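Local coordinates for protein beta-galactosidase (Trichoderma reesei, PDB 3OG2) that probably hydrolyses terminal non-reducing beta-D-galactose residues from beta-D-galactosides, as a secreted glycoprotein enzyme of glycoside hydrolase family 35 with a TIM-barrel domain, at residues A[274-279]-A[314-319]; A[596-601]-A[620-625]; A[725-730]-A[808-813]; A[834-839]-A[992-997]; A[914-919]-A[964-969]. All blocks are in the same frame, centred on the assembly; numbering follows the deposited sequence. Where two conformers were deposited one is given.

Contact 1 of 5, residues A[274-279]-A[314-319]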
# COMPACT_ATOMS: atom_id res chain seq x y z
N PHE A 274 1.92 14.36 18.83
CA PHE A 274 1.67 12.90 18.86
C PHE A 274 1.50 12.38 17.43
O PHE A 274 0.61 12.80 16.70
CB PHE A 274 0.48 12.59 19.74
CG PHE A 274 0.14 11.09 19.76
CD1 PHE A 274 1.10 10.10 19.76
CD2 PHE A 274 -1.23 10.75 19.75
CE1 PHE A 274 0.72 8.74 19.68
CE2 PHE A 274 -1.59 9.41 19.69
CZ PHE A 274 -0.62 8.42 19.67
N SER A 275 2.43 11.48 17.07
CA SER A 275 2.57 11.03 15.69
C SER A 275 2.57 9.52 15.55
O SER A 275 3.39 8.84 16.16
CB SER A 275 3.92 11.53 15.16
OG SER A 275 4.00 12.97 15.21
N LEU A 276 1.62 9.02 14.76
CA LEU A 276 1.53 7.62 14.42
C LEU A 276 1.99 7.55 12.95
O LEU A 276 1.23 7.83 12.03
CB LEU A 276 0.11 7.05 14.57
CG LEU A 276 -0.33 6.99 16.04
CD1 LEU A 276 -1.82 6.62 16.11
CD2 LEU A 276 0.52 5.98 16.82
N VAL A 277 3.25 7.22 12.78
CA VAL A 277 3.86 7.28 11.44
C VAL A 277 3.42 6.09 10.61
O VAL A 277 3.39 6.12 9.39
CB VAL A 277 5.40 7.36 11.59
CG1 VAL A 277 6.11 7.23 10.24
CG2 VAL A 277 5.66 8.72 12.21
N GLU A 278 3.02 4.96 11.24
CA GLU A 278 2.32 3.87 10.54
C GLU A 278 1.23 3.39 11.47
O GLU A 278 1.54 2.92 12.59
CB GLU A 278 3.15 2.64 10.22
CG GLU A 278 4.38 2.99 9.36
CD GLU A 278 5.27 1.77 9.27
OE1 GLU A 278 4.85 0.61 9.54
OE2 GLU A 278 6.46 1.93 8.91
N PHE A 279 -0.01 3.49 11.03
CA PHE A 279 -1.11 2.88 11.78
C PHE A 279 -1.85 1.95 10.83
O PHE A 279 -2.10 2.29 9.67
CB PHE A 279 -2.03 3.94 12.39
CG PHE A 279 -2.99 3.23 13.35
CD1 PHE A 279 -2.57 2.86 14.65
CD2 PHE A 279 -4.28 2.89 12.94
CE1 PHE A 279 -3.45 2.17 15.48
CE2 PHE A 279 -5.13 2.22 13.79
CZ PHE A 279 -4.72 1.83 15.04
N ALA A 314 -6.74 10.16 21.66
CA ALA A 314 -5.41 10.42 22.23
C ALA A 314 -4.78 11.68 21.62
O ALA A 314 -3.61 11.99 21.97
CB ALA A 314 -4.52 9.22 22.03
N GLY A 315 -5.45 12.39 20.71
CA GLY A 315 -4.94 13.62 20.15
C GLY A 315 -3.91 13.41 19.09
O GLY A 315 -3.03 14.28 18.90
N VAL A 316 -3.97 12.33 18.29
CA VAL A 316 -2.97 12.25 17.19
C VAL A 316 -3.10 13.41 16.24
O VAL A 316 -4.20 13.75 15.79
CB VAL A 316 -3.13 10.90 16.49
CG1 VAL A 316 -4.43 10.80 15.65
CG2 VAL A 316 -1.91 10.60 15.64
N THR A 317 -1.96 14.02 15.87
CA THR A 317 -2.03 15.11 14.90
C THR A 317 -1.09 14.86 13.71
O THR A 317 -1.09 15.68 12.80
CB THR A 317 -1.76 16.47 15.50
OG1 THR A 317 -0.49 16.41 16.17
CG2 THR A 317 -2.87 16.86 16.52
N ILE A 318 -0.32 13.75 13.73
CA ILE A 318 0.38 13.32 12.48
C ILE A 318 0.00 11.84 12.41
O ILE A 318 0.38 11.07 13.31
CB ILE A 318 1.90 13.53 12.53
CG1 ILE A 318 2.27 15.02 12.67
CG2 ILE A 318 2.54 12.87 11.29
CD1 ILE A 318 3.74 15.28 12.76
N PHE A 319 -0.79 11.46 11.40
CA PHE A 319 -1.45 10.15 11.41
C PHE A 319 -1.36 9.58 10.02
O PHE A 319 -1.99 10.13 9.09
CB PHE A 319 -2.91 10.40 11.84
CG PHE A 319 -3.77 9.16 12.06
CD1 PHE A 319 -3.27 7.90 12.35
CD2 PHE A 319 -5.14 9.35 12.01
CE1 PHE A 319 -4.12 6.82 12.61
CE2 PHE A 319 -5.99 8.27 12.24
CZ PHE A 319 -5.50 7.04 12.54
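The Phe274 ring lies against the chain where it leaves a helix at Ala314 and Gly315 and heads for the next strand. Its CG stands anti to the backbone N (chi1 177°), which brings the ring obliquely across Val316: CG2 of Val316 sits over one face, and Phe274 CD2 is 3.4 Å from Val316 CA. Gly315 C is at the ring edge, and Phe274 CE2 touches Ala314 CB at 3.8 Å. Val316 CG2 also meets Leu276 CG at 4.0 Å, the two side chains crossing at about a right angle. Leu276 and Phe319 lie side by side, pointing the same way. Beyond them, CB of Phe279 comes to the edge of the Phe319 ring, 3.6 Å from Phe319 CE1, while the two rings meet obliquely with planes at 56°. On the face of the sheet that carries Ser275 and Ile318, Ser275 OG rests 3.4 Å from Ile318 CD1 and spends its polar end on Pro273 O. The backbones pair in parallel: Phe274 O is gripped by both Thr317 N and Ile318 N, and Leu276 N gives a bond of 2.8 Å to Ile318 O. Glu278, which binds beta-D-galactose, leaves the seam; its carboxylate has a salt bridge to Arg114 and a hydrogen bond to Tyr240. The contact joins the last two parallel strands of the TIM barrel in a beta-alpha-beta unit: strand 275-280 has 236-239 on its other flank, strand 318-321 pairs onward with 38-47, and helix 301-313, through Asn311, covers Leu276, Phe279 and Phe319.

Contact 2 of 5, residues A[596-601]-A[620-625]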
# COMPACT_ATOMS: atom_id res chain seq x y z
N LYS A 596 -13.23 28.56 -14.38
CA LYS A 596 -12.64 29.28 -15.52
C LYS A 596 -13.75 30.20 -16.03
O LYS A 596 -14.79 29.74 -16.51
CB LYS A 596 -12.13 28.37 -16.63
CG LYS A 596 -11.88 29.20 -17.89
CD LYS A 596 -10.42 29.26 -18.27
CE LYS A 596 -10.19 30.29 -19.37
NZ LYS A 596 -10.69 29.87 -20.71
N GLY A 597 -13.53 31.49 -15.87
CA GLY A 597 -14.57 32.45 -16.20
C GLY A 597 -15.78 32.24 -15.29
O GLY A 597 -15.76 32.14 -14.07
N ASN A 598 -16.94 32.16 -15.95
CA ASN A 598 -18.19 31.90 -15.24
C ASN A 598 -18.49 30.40 -15.11
O ASN A 598 -19.65 30.09 -14.83
CB ASN A 598 -19.32 32.60 -15.99
CG ASN A 598 -19.58 32.14 -17.40
OD1 ASN A 598 -20.41 32.77 -18.11
ND2 ASN A 598 -18.97 31.11 -17.96
N ALA A 599 -17.52 29.52 -15.36
CA ALA A 599 -17.81 28.07 -15.37
C ALA A 599 -17.11 27.32 -14.25
O ALA A 599 -15.94 27.52 -13.97
CB ALA A 599 -17.42 27.52 -16.72
N LEU A 600 -17.87 26.45 -13.61
CA LEU A 600 -17.30 25.48 -12.68
C LEU A 600 -17.11 24.16 -13.42
O LEU A 600 -18.09 23.62 -13.96
CB LEU A 600 -18.26 25.27 -11.52
CG LEU A 600 -17.87 24.16 -10.52
CD1 LEU A 600 -16.64 24.57 -9.73
CD2 LEU A 600 -19.00 23.81 -9.57
N SER A 601 -15.89 23.66 -13.45
CA SER A 601 -15.54 22.43 -14.16
C SER A 601 -15.24 21.36 -13.14
O SER A 601 -14.38 21.60 -12.27
CB SER A 601 -14.31 22.74 -15.02
OG SER A 601 -13.88 21.63 -15.78
N GLY A 620 -20.61 34.56 -9.02
CA GLY A 620 -20.27 34.85 -10.41
C GLY A 620 -20.26 33.63 -11.31
O GLY A 620 -20.09 33.72 -12.54
N ILE A 621 -20.43 32.42 -10.77
CA ILE A 621 -20.39 31.25 -11.67
C ILE A 621 -21.79 30.83 -12.07
O ILE A 621 -22.70 30.71 -11.25
CB ILE A 621 -19.69 30.11 -10.93
CG1 ILE A 621 -18.18 30.26 -10.85
CG2 ILE A 621 -20.06 28.75 -11.52
CD1 ILE A 621 -17.44 31.35 -11.57
N SER A 622 -22.00 30.57 -13.35
CA SER A 622 -23.34 30.27 -13.84
C SER A 622 -23.31 29.09 -14.81
O SER A 622 -24.38 28.71 -15.26
CB SER A 622 -23.97 31.45 -14.57
OG SER A 622 -23.11 31.90 -15.63
N LYS A 623 -22.19 28.52 -15.14
CA LYS A 623 -22.08 27.38 -16.06
C LYS A 623 -21.42 26.21 -15.33
O LYS A 623 -20.59 26.41 -14.44
CB LYS A 623 -21.30 27.78 -17.32
CG LYS A 623 -22.11 28.79 -18.19
CD LYS A 623 -21.19 29.19 -19.34
CE LYS A 623 -21.82 30.29 -20.19
NZ LYS A 623 -21.98 29.89 -21.61
N LEU A 624 -21.82 25.03 -15.76
CA LEU A 624 -21.30 23.78 -15.21
C LEU A 624 -20.71 22.90 -16.32
O LEU A 624 -21.29 22.80 -17.40
CB LEU A 624 -22.44 23.06 -14.50
CG LEU A 624 -22.00 21.74 -13.85
CD1 LEU A 624 -21.01 21.97 -12.68
CD2 LEU A 624 -23.24 21.00 -13.39
N ALA A 625 -19.59 22.27 -16.03
CA ALA A 625 -19.10 21.23 -16.92
C ALA A 625 -18.68 20.03 -16.06
O ALA A 625 -18.15 20.24 -14.95
CB ALA A 625 -17.90 21.68 -17.75
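Asn598 and Lys623 cross obliquely at the exposed end of this strand pair, Asn598 ND2 lying 3.2 Å from Lys623 CD and the amide lying across the lysine methylenes. The carbonyl of the same asparagine takes two N-H groups: Ser622 N at 2.8 Å from Asn598 O, and Lys623 N a little farther off, each tilted from the carbonyl plane. Ile621 packs by its CG2 branch, 3.9 Å from Leu600 CB. Replacing Asn598 by an alanine would probably leave the Lys623 methylenes without the amide that lies against them and set that lysine chain free to swing. Farther along, Ala599 CB faces Lys623 CB at 3.9 Å, and the ladder goes on with Leu600 N to Lys623 O and Ala625 N to Leu600 O. These bonds define a parallel pairing of strands 599-605 and 623-626 within a mixed sheet. Its start is fixed by a type II' turn from Lys596 to Ala599, with Gly597 at the positive-phi corner; bonds in both directions between Lys596 and Ala599 make it the tight two-residue turn of a beta hairpin, strand 589-596 being the other arm. On the buried face, Leu600 and Leu624 lie side by side and point the same way, Leu600 CD2 being 4.1 Å from Leu624 CD1. CG of Leu624 is anti to its N (chi1 -178°), bringing CD1 near Leu600 O. Val593 and Ile595 back Leu600 from the hairpin partner, while Trp641 covers Ile621 and Leu624 and Leu631 adjoins Leu624.

Contact 3 of 5, residues A[725-730]-A[808-813]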
# COMPACT_ATOMS: atom_id res chain seq x y z
N ARG A 725 25.33 -47.37 -7.88
CA ARG A 725 24.32 -46.66 -7.12
C ARG A 725 25.01 -45.70 -6.17
O ARG A 725 25.98 -46.11 -5.50
CB ARG A 725 23.48 -47.67 -6.30
CG ARG A 725 22.38 -46.98 -5.52
CD ARG A 725 21.42 -47.99 -4.89
NE ARG A 725 20.51 -48.56 -5.91
CZ ARG A 725 19.56 -49.43 -5.62
NH1 ARG A 725 19.40 -49.85 -4.36
NH2 ARG A 725 18.77 -49.88 -6.62
N GLN A 726 24.53 -44.44 -6.13
CA GLN A 726 25.09 -43.42 -5.25
C GLN A 726 23.92 -42.78 -4.51
O GLN A 726 22.80 -42.85 -5.01
CB GLN A 726 25.92 -42.43 -6.06
CG GLN A 726 27.12 -43.21 -6.64
CD GLN A 726 28.22 -42.38 -7.20
OE1 GLN A 726 29.32 -42.84 -7.45
NE2 GLN A 726 27.95 -41.08 -7.39
N GLN A 727 24.25 -42.18 -3.37
CA GLN A 727 23.24 -41.55 -2.56
C GLN A 727 23.56 -40.06 -2.53
O GLN A 727 24.68 -39.68 -2.21
CB GLN A 727 23.25 -42.14 -1.15
CG GLN A 727 22.93 -43.65 -1.13
CD GLN A 727 21.62 -44.10 -1.71
OE1 GLN A 727 21.54 -45.27 -2.16
NE2 GLN A 727 20.60 -43.23 -1.72
N LEU A 728 22.56 -39.26 -2.84
CA LEU A 728 22.71 -37.82 -2.83
C LEU A 728 21.85 -37.18 -1.75
O LEU A 728 20.65 -37.45 -1.64
CB LEU A 728 22.23 -37.28 -4.20
CG LEU A 728 22.20 -35.75 -4.31
CD1 LEU A 728 23.63 -35.22 -4.24
CD2 LEU A 728 21.49 -35.41 -5.62
N PHE A 729 22.45 -36.34 -0.95
CA PHE A 729 21.79 -35.53 0.07
C PHE A 729 21.89 -34.13 -0.46
O PHE A 729 23.02 -33.72 -0.83
CB PHE A 729 22.51 -35.65 1.43
CG PHE A 729 22.11 -34.52 2.37
CD1 PHE A 729 20.82 -34.50 2.87
CD2 PHE A 729 23.02 -33.54 2.71
CE1 PHE A 729 20.45 -33.49 3.73
CE2 PHE A 729 22.66 -32.52 3.58
CZ PHE A 729 21.37 -32.52 4.10
N LEU A 730 20.80 -33.41 -0.52
CA LEU A 730 20.82 -32.05 -1.00
C LEU A 730 19.96 -31.13 -0.15
O LEU A 730 18.77 -31.35 0.03
CB LEU A 730 20.28 -32.10 -2.41
CG LEU A 730 20.48 -30.98 -3.34
CD1 LEU A 730 21.95 -30.63 -3.64
CD2 LEU A 730 19.77 -31.35 -4.65
N ALA A 808 25.83 -33.94 -0.01
CA ALA A 808 26.79 -35.04 0.19
C ALA A 808 26.44 -36.06 -0.89
O ALA A 808 25.26 -36.42 -1.04
CB ALA A 808 26.68 -35.68 1.55
N LEU A 809 27.42 -36.51 -1.61
CA LEU A 809 27.21 -37.57 -2.62
C LEU A 809 28.11 -38.72 -2.20
O LEU A 809 29.33 -38.52 -2.06
CB LEU A 809 27.61 -37.03 -3.99
CG LEU A 809 27.39 -38.06 -5.12
CD1 LEU A 809 25.94 -38.51 -5.24
CD2 LEU A 809 27.86 -37.44 -6.44
N THR A 810 27.54 -39.90 -2.00
CA THR A 810 28.33 -41.01 -1.47
C THR A 810 28.13 -42.23 -2.38
O THR A 810 27.04 -42.45 -2.93
CB THR A 810 27.95 -41.36 -0.01
OG1 THR A 810 26.51 -41.47 0.05
CG2 THR A 810 28.36 -40.31 1.01
N SER A 811 29.23 -42.99 -2.52
CA SER A 811 29.14 -44.23 -3.24
C SER A 811 28.49 -45.29 -2.35
O SER A 811 28.25 -45.09 -1.14
CB SER A 811 30.54 -44.73 -3.65
OG SER A 811 31.10 -45.41 -2.51
N SER A 812 28.23 -46.43 -3.00
CA SER A 812 27.53 -47.49 -2.24
C SER A 812 28.46 -48.10 -1.21
O SER A 812 27.98 -48.95 -0.46
CB SER A 812 26.97 -48.54 -3.19
OG SER A 812 27.97 -49.09 -4.03
N SER A 813 29.72 -47.74 -1.15
CA SER A 813 30.60 -48.21 -0.09
C SER A 813 30.81 -47.12 0.95
O SER A 813 31.55 -47.26 1.94
CB SER A 813 31.95 -48.63 -0.69
OG SER A 813 32.68 -47.44 -1.01
O HOH W 1 26.54 -49.89 -6.33
O HOH W 2 24.93 -39.00 0.69
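Leu728 and Leu809 make the tight side of this antiparallel pairing, crossing obliquely on the buried face with Leu728 CB 4.0 Å from Leu809 CD1. Leu809 carries its CG anti to the backbone N (chi1 -178°), which swings CD1 across the seam to 3.5 Å from Gln727 O. Beside it the extended Gln726 side chain brings its amide obliquely across the leucine, NE2 being 3.8 Å from Leu809 CD2, while OE1 is taken by the backbone N of Arg722 and of Thr723; this amide is buried, and the two bonds fix how its oxygen points. Phe719 of strand 713-720 packs on both Gln726 and Leu809, so this face looks toward a second sheet, consistent with a beta sandwich in the all-beta domain. Strand 726-733 is the middle one of three, between 760-767 and 803-811, and it pairs with the latter through the hydrogen-bonded pairs Gln727 with Thr810 and Phe729 with Ala808; Gln727 N reaches Thr810 O at 2.8 Å. The opposite face is looser. There Gln727 CB passes 3.5 Å from Thr810 OG1, but the glutamine bends off to Thr766, and a water bonds to both Gln727 O and Thr810 OG1, 3.0 Å from that carbonyl oxygen. Phe729 leads its ring away from the seam, with Ala808 N at the ring edge and Phe729 CB against Ala808 CB. At the frayed end, Arg725 N and Ser812 OG share another water, and Arg725 NH2 leaves for a salt bridge with Asp768. Ser811 OG accepts from Ser813 N in an ST turn, where the strand gives way to the exposed Ser812 and Ser813.

Contact 4 of 5, residues A[834-839]-A[992-997]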
# COMPACT_ATOMS: atom_id res chain seq x y z
N ASP A 834 18.27 -5.87 -18.19
CA ASP A 834 17.12 -4.99 -18.49
C ASP A 834 17.16 -3.76 -17.63
O ASP A 834 16.61 -3.73 -16.50
CB ASP A 834 15.84 -5.79 -18.30
CG ASP A 834 14.65 -5.06 -18.88
OD1 ASP A 834 14.68 -3.81 -19.04
OD2 ASP A 834 13.65 -5.75 -19.18
N VAL A 835 17.87 -2.72 -18.11
CA VAL A 835 17.95 -1.52 -17.28
C VAL A 835 16.59 -0.88 -17.14
O VAL A 835 16.32 -0.27 -16.11
CB VAL A 835 18.94 -0.54 -17.91
CG1 VAL A 835 18.95 0.81 -17.17
CG2 VAL A 835 20.32 -1.19 -17.92
N PHE A 836 15.71 -1.00 -18.12
CA PHE A 836 14.41 -0.36 -18.01
C PHE A 836 13.55 -1.00 -16.92
O PHE A 836 12.86 -0.27 -16.21
CB PHE A 836 13.71 -0.48 -19.37
CG PHE A 836 12.47 0.40 -19.45
CD1 PHE A 836 11.23 -0.04 -19.00
CD2 PHE A 836 12.56 1.70 -20.00
CE1 PHE A 836 10.10 0.72 -19.07
CE2 PHE A 836 11.38 2.44 -20.09
CZ PHE A 836 10.13 1.98 -19.66
N ARG A 837 13.53 -2.32 -16.85
CA ARG A 837 12.62 -3.01 -15.91
C ARG A 837 13.31 -3.31 -14.58
O ARG A 837 12.60 -3.74 -13.65
CB ARG A 837 12.04 -4.28 -16.55
CG ARG A 837 11.26 -3.94 -17.84
CD ARG A 837 10.53 -5.16 -18.36
NE ARG A 837 9.80 -4.92 -19.63
CZ ARG A 837 10.39 -4.74 -20.80
NH1 ARG A 837 11.70 -4.74 -20.99
NH2 ARG A 837 9.64 -4.55 -21.88
N GLY A 838 14.60 -3.07 -14.46
CA GLY A 838 15.25 -3.09 -13.16
C GLY A 838 15.90 -4.41 -12.82
O GLY A 838 15.82 -5.40 -13.56
N PRO A 839 16.57 -4.40 -11.67
CA PRO A 839 17.50 -5.48 -11.33
C PRO A 839 16.81 -6.77 -10.87
O PRO A 839 17.53 -7.77 -10.76
CB PRO A 839 18.33 -4.90 -10.16
CG PRO A 839 17.44 -3.82 -9.56
CD PRO A 839 16.65 -3.25 -10.71
N LYS A 992 6.77 2.30 -22.08
CA LYS A 992 7.50 1.84 -23.26
C LYS A 992 8.63 0.90 -22.91
O LYS A 992 9.81 1.23 -23.06
CB LYS A 992 8.06 3.06 -24.03
CG LYS A 992 6.97 4.07 -24.38
CD LYS A 992 7.42 5.22 -25.29
CE LYS A 992 6.30 6.18 -25.62
NZ LYS A 992 6.48 7.59 -25.21
N GLY A 993 8.29 -0.29 -22.42
CA GLY A 993 9.34 -1.25 -22.11
C GLY A 993 10.02 -1.73 -23.39
O GLY A 993 9.37 -1.97 -24.41
N PRO A 994 11.35 -1.85 -23.44
CA PRO A 994 12.03 -2.37 -24.62
C PRO A 994 11.55 -3.74 -25.06
O PRO A 994 11.23 -4.61 -24.27
CB PRO A 994 13.48 -2.47 -24.13
CG PRO A 994 13.54 -1.25 -23.26
CD PRO A 994 12.30 -1.41 -22.40
N HIS A 995 11.53 -3.89 -26.40
CA HIS A 995 11.18 -5.17 -26.97
C HIS A 995 12.37 -6.11 -26.99
O HIS A 995 13.52 -5.70 -26.75
CB HIS A 995 10.73 -4.93 -28.41
CG HIS A 995 9.43 -4.20 -28.49
ND1 HIS A 995 8.79 -3.38 -27.61
CD2 HIS A 995 8.58 -4.28 -29.56
CE1 HIS A 995 7.64 -2.96 -28.09
NE2 HIS A 995 7.50 -3.51 -29.29
N PHE A 996 12.09 -7.39 -27.31
CA PHE A 996 13.18 -8.35 -27.44
C PHE A 996 14.24 -7.86 -28.41
O PHE A 996 13.92 -7.40 -29.50
CB PHE A 996 12.59 -9.69 -27.90
CG PHE A 996 13.70 -10.67 -28.31
CD1 PHE A 996 14.35 -11.41 -27.35
CD2 PHE A 996 14.05 -10.85 -29.64
CE1 PHE A 996 15.37 -12.29 -27.68
CE2 PHE A 996 15.09 -11.69 -29.96
CZ PHE A 996 15.75 -12.44 -29.00
N LYS A 997 15.49 -8.08 -28.06
CA LYS A 997 16.66 -7.94 -28.91
C LYS A 997 17.57 -9.08 -28.51
O LYS A 997 17.77 -9.35 -27.33
CB LYS A 997 17.39 -6.62 -28.69
CG LYS A 997 16.90 -5.42 -29.48
CD LYS A 997 17.40 -4.15 -28.80
CE LYS A 997 18.92 -4.14 -28.70
NZ LYS A 997 19.51 -3.12 -29.62
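An Asx motif within the loop between strand 820-824 and helix 846-850 presents Arg837 to the C-terminal tail, where the guanidinium grips the backbone carbonyl of Pro994. Arg837 NH2 gives the stronger bond, 2.9 Å to Pro994 O with an angle of 162° at the hydrogen; NH1 adds a weak one to the same oxygen, which lies at the edge of the guanidinium, near its plane. Gly993 CA sits over a face of that group. Within the loop, Asp834 OD1 accepts Arg837 N from above the carboxylate plane, and Asp834 OD2 holds Arg837 NH1 on its syn side at 2.8 Å in a salt bridge. The contact thus ties this loop of the chain to the tail that follows the last strand, 981-982. Phe836 packs beside the arginine: Gly993 CA stands over its face in a CH-pi contact, 4.1 Å from the ring centroid, and Lys992 O lies over the same face, 3.5 Å from Phe836 CZ. Pro994 crosses the ring obliquely, its CD 3.5 Å from Phe836 CG. A methionine in place of Arg837 would probably leave Asp834 without its countercharge and Pro994 O without its two donors. Asn924 O takes a further bond from Arg837 NH2, and Phe926 of strand 926-932 touches both Phe836 and Arg837.

Contact 5 of 5, residues A[914-919]-A[964-969]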
# COMPACT_ATOMS: atom_id res chain seq x y z
N ALA A 914 -5.16 -31.72 -9.30
CA ALA A 914 -4.25 -31.50 -10.41
C ALA A 914 -2.82 -31.51 -9.87
O ALA A 914 -2.54 -31.03 -8.77
CB ALA A 914 -4.65 -30.27 -11.17
N ALA A 915 -1.96 -32.11 -10.68
CA ALA A 915 -0.52 -32.11 -10.41
C ALA A 915 -0.02 -30.68 -10.15
O ALA A 915 -0.44 -29.68 -10.74
CB ALA A 915 0.22 -32.72 -11.57
N PRO A 916 0.91 -30.61 -9.21
CA PRO A 916 1.42 -29.32 -8.77
C PRO A 916 2.34 -28.62 -9.77
O PRO A 916 3.16 -29.28 -10.45
CB PRO A 916 2.22 -29.69 -7.50
CG PRO A 916 2.61 -31.12 -7.76
CD PRO A 916 1.48 -31.78 -8.49
N TYR A 917 2.19 -27.29 -9.88
CA TYR A 917 3.07 -26.54 -10.74
C TYR A 917 3.23 -25.11 -10.19
O TYR A 917 2.43 -24.66 -9.38
CB TYR A 917 2.56 -26.48 -12.18
CG TYR A 917 1.28 -25.71 -12.42
CD1 TYR A 917 0.03 -26.31 -12.21
CD2 TYR A 917 1.32 -24.42 -12.88
CE1 TYR A 917 -1.14 -25.61 -12.44
CE2 TYR A 917 0.15 -23.71 -13.12
CZ TYR A 917 -1.06 -24.30 -12.90
OH TYR A 917 -2.21 -23.58 -13.16
N ARG A 918 4.30 -24.52 -10.74
CA ARG A 918 4.56 -23.11 -10.45
C ARG A 918 4.50 -22.38 -11.78
O ARG A 918 4.94 -22.97 -12.80
CB ARG A 918 5.93 -22.90 -9.77
CG ARG A 918 5.96 -23.76 -8.50
CD ARG A 918 7.32 -23.74 -7.83
NE ARG A 918 7.76 -22.47 -7.23
CZ ARG A 918 7.57 -22.14 -5.97
NH1 ARG A 918 6.89 -22.96 -5.16
NH2 ARG A 918 8.03 -20.97 -5.53
N ALA A 919 3.97 -21.20 -11.83
CA ALA A 919 3.94 -20.46 -13.10
C ALA A 919 4.38 -19.02 -12.82
O ALA A 919 4.23 -18.48 -11.69
CB ALA A 919 2.51 -20.44 -13.68
N GLU A 964 6.22 -32.61 -10.83
CA GLU A 964 6.16 -34.03 -10.70
C GLU A 964 6.27 -34.68 -12.07
O GLU A 964 6.11 -34.07 -13.12
CB GLU A 964 4.86 -34.43 -9.98
CG GLU A 964 4.95 -33.98 -8.51
CD GLU A 964 3.78 -34.39 -7.65
OE1 GLU A 964 2.75 -34.88 -8.17
OE2 GLU A 964 3.91 -34.21 -6.41
N SER A 965 6.55 -35.97 -12.01
CA SER A 965 6.97 -36.64 -13.26
C SER A 965 5.85 -36.81 -14.26
O SER A 965 6.16 -37.06 -15.44
CB SER A 965 7.56 -38.01 -12.87
OG SER A 965 6.52 -38.81 -12.31
N ARG A 966 4.62 -36.66 -13.79
CA ARG A 966 3.40 -36.70 -14.57
C ARG A 966 3.18 -35.46 -15.41
O ARG A 966 2.30 -35.35 -16.25
CB ARG A 966 2.19 -36.81 -13.61
CG ARG A 966 2.22 -35.79 -12.45
CD ARG A 966 1.05 -35.99 -11.51
NE ARG A 966 1.17 -35.69 -10.09
CZ ARG A 966 0.11 -35.40 -9.31
NH1 ARG A 966 -1.10 -35.39 -9.88
NH2 ARG A 966 0.18 -35.12 -8.01
N GLY A 967 3.99 -34.42 -15.13
CA GLY A 967 3.81 -33.14 -15.78
C GLY A 967 2.73 -32.27 -15.17
O GLY A 967 2.34 -32.49 -14.00
N ALA A 968 2.28 -31.26 -15.95
CA ALA A 968 1.29 -30.31 -15.42
C ALA A 968 0.72 -29.51 -16.58
O ALA A 968 1.29 -29.43 -17.67
CB ALA A 968 1.91 -29.39 -14.36
N LYS A 969 -0.41 -28.87 -16.27
CA LYS A 969 -1.00 -27.92 -17.23
C LYS A 969 -1.78 -26.89 -16.43
O LYS A 969 -2.14 -27.11 -15.28
CB LYS A 969 -1.91 -28.66 -18.21
CG LYS A 969 -3.17 -29.23 -17.58
CD LYS A 969 -3.95 -30.03 -18.61
CE LYS A 969 -3.19 -31.25 -19.08
NZ LYS A 969 -3.06 -32.32 -18.05
O HOH W 3 -1.55 -29.53 -13.44
O HOH W 4 3.59 -31.72 -11.63
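Ala915 and Ala968 mark the closest pass of the two backbones, CA to CA 5.6 Å, where the chain entering strand 917-923 meets the segment leaving a type I turn from Glu964 to Gly967. The Arg966 guanidinium lies flat on the first chain, with Ala915 CA and Pro916 CD over one face; Arg966 CD is 3.4 Å from Ala915 CB. Glu964 holds that plate in place, its OE1, near the guanidinium plane, taking both Arg966 NE and NH2 side-on, with NH2 2.6 Å from OE1. The Glu964 side chain crosses Pro916 at about a right angle, Glu964 CD being 3.5 Å from Pro916 CG, so the proline rests on the salt-bridged pair. At the far end, Tyr917 CB touches Ala968 CB at 3.7 Å. With CG of Tyr917 placed between its backbone N and carbonyl carbon (chi1 67°), the ring turns over Lys969, whose C lies over one face and whose O is 3.4 Å from Tyr917 CE1. Two waters do the polar work in between. One gives to Pro916 O and Gly967 O and accepts from Glu964 N; the other links Ala915 O to Lys969 N. Around the seam, Ala968 pairs by its backbone with Ile879, and Tyr917 packs on Leu960, Phe908 and Pro971. Between the segments the direct contacts are thus van der Waals ones, the water bridges satisfy backbone groups across them, and the charges of Arg966 and Glu964 are matched within their own turn rather than with the opposite chain.

How the contacts relate
From the N terminus, contact 1 closes first, over a helical connection, and joins neighbouring strands of the TIM barrel. Contact 2 follows in series, closing an 18-residue loop with strands in the domain 3 range. Contact 3 comes next and closes a loop of 77 residues, bringing an all-beta domain's strands side by side about 63 Å, nearest atoms, from contact 2. Contact 4 ties the loop after strand 820-824 to the C-terminal tail, and contact 5 nests inside the 152 residues so enclosed, closing 44 residues and tying the start of strand 917-923 to the loop after strand 953-962. None cross and none touch: contacts 3 and 5 approach to about 15 Å between nearest atoms.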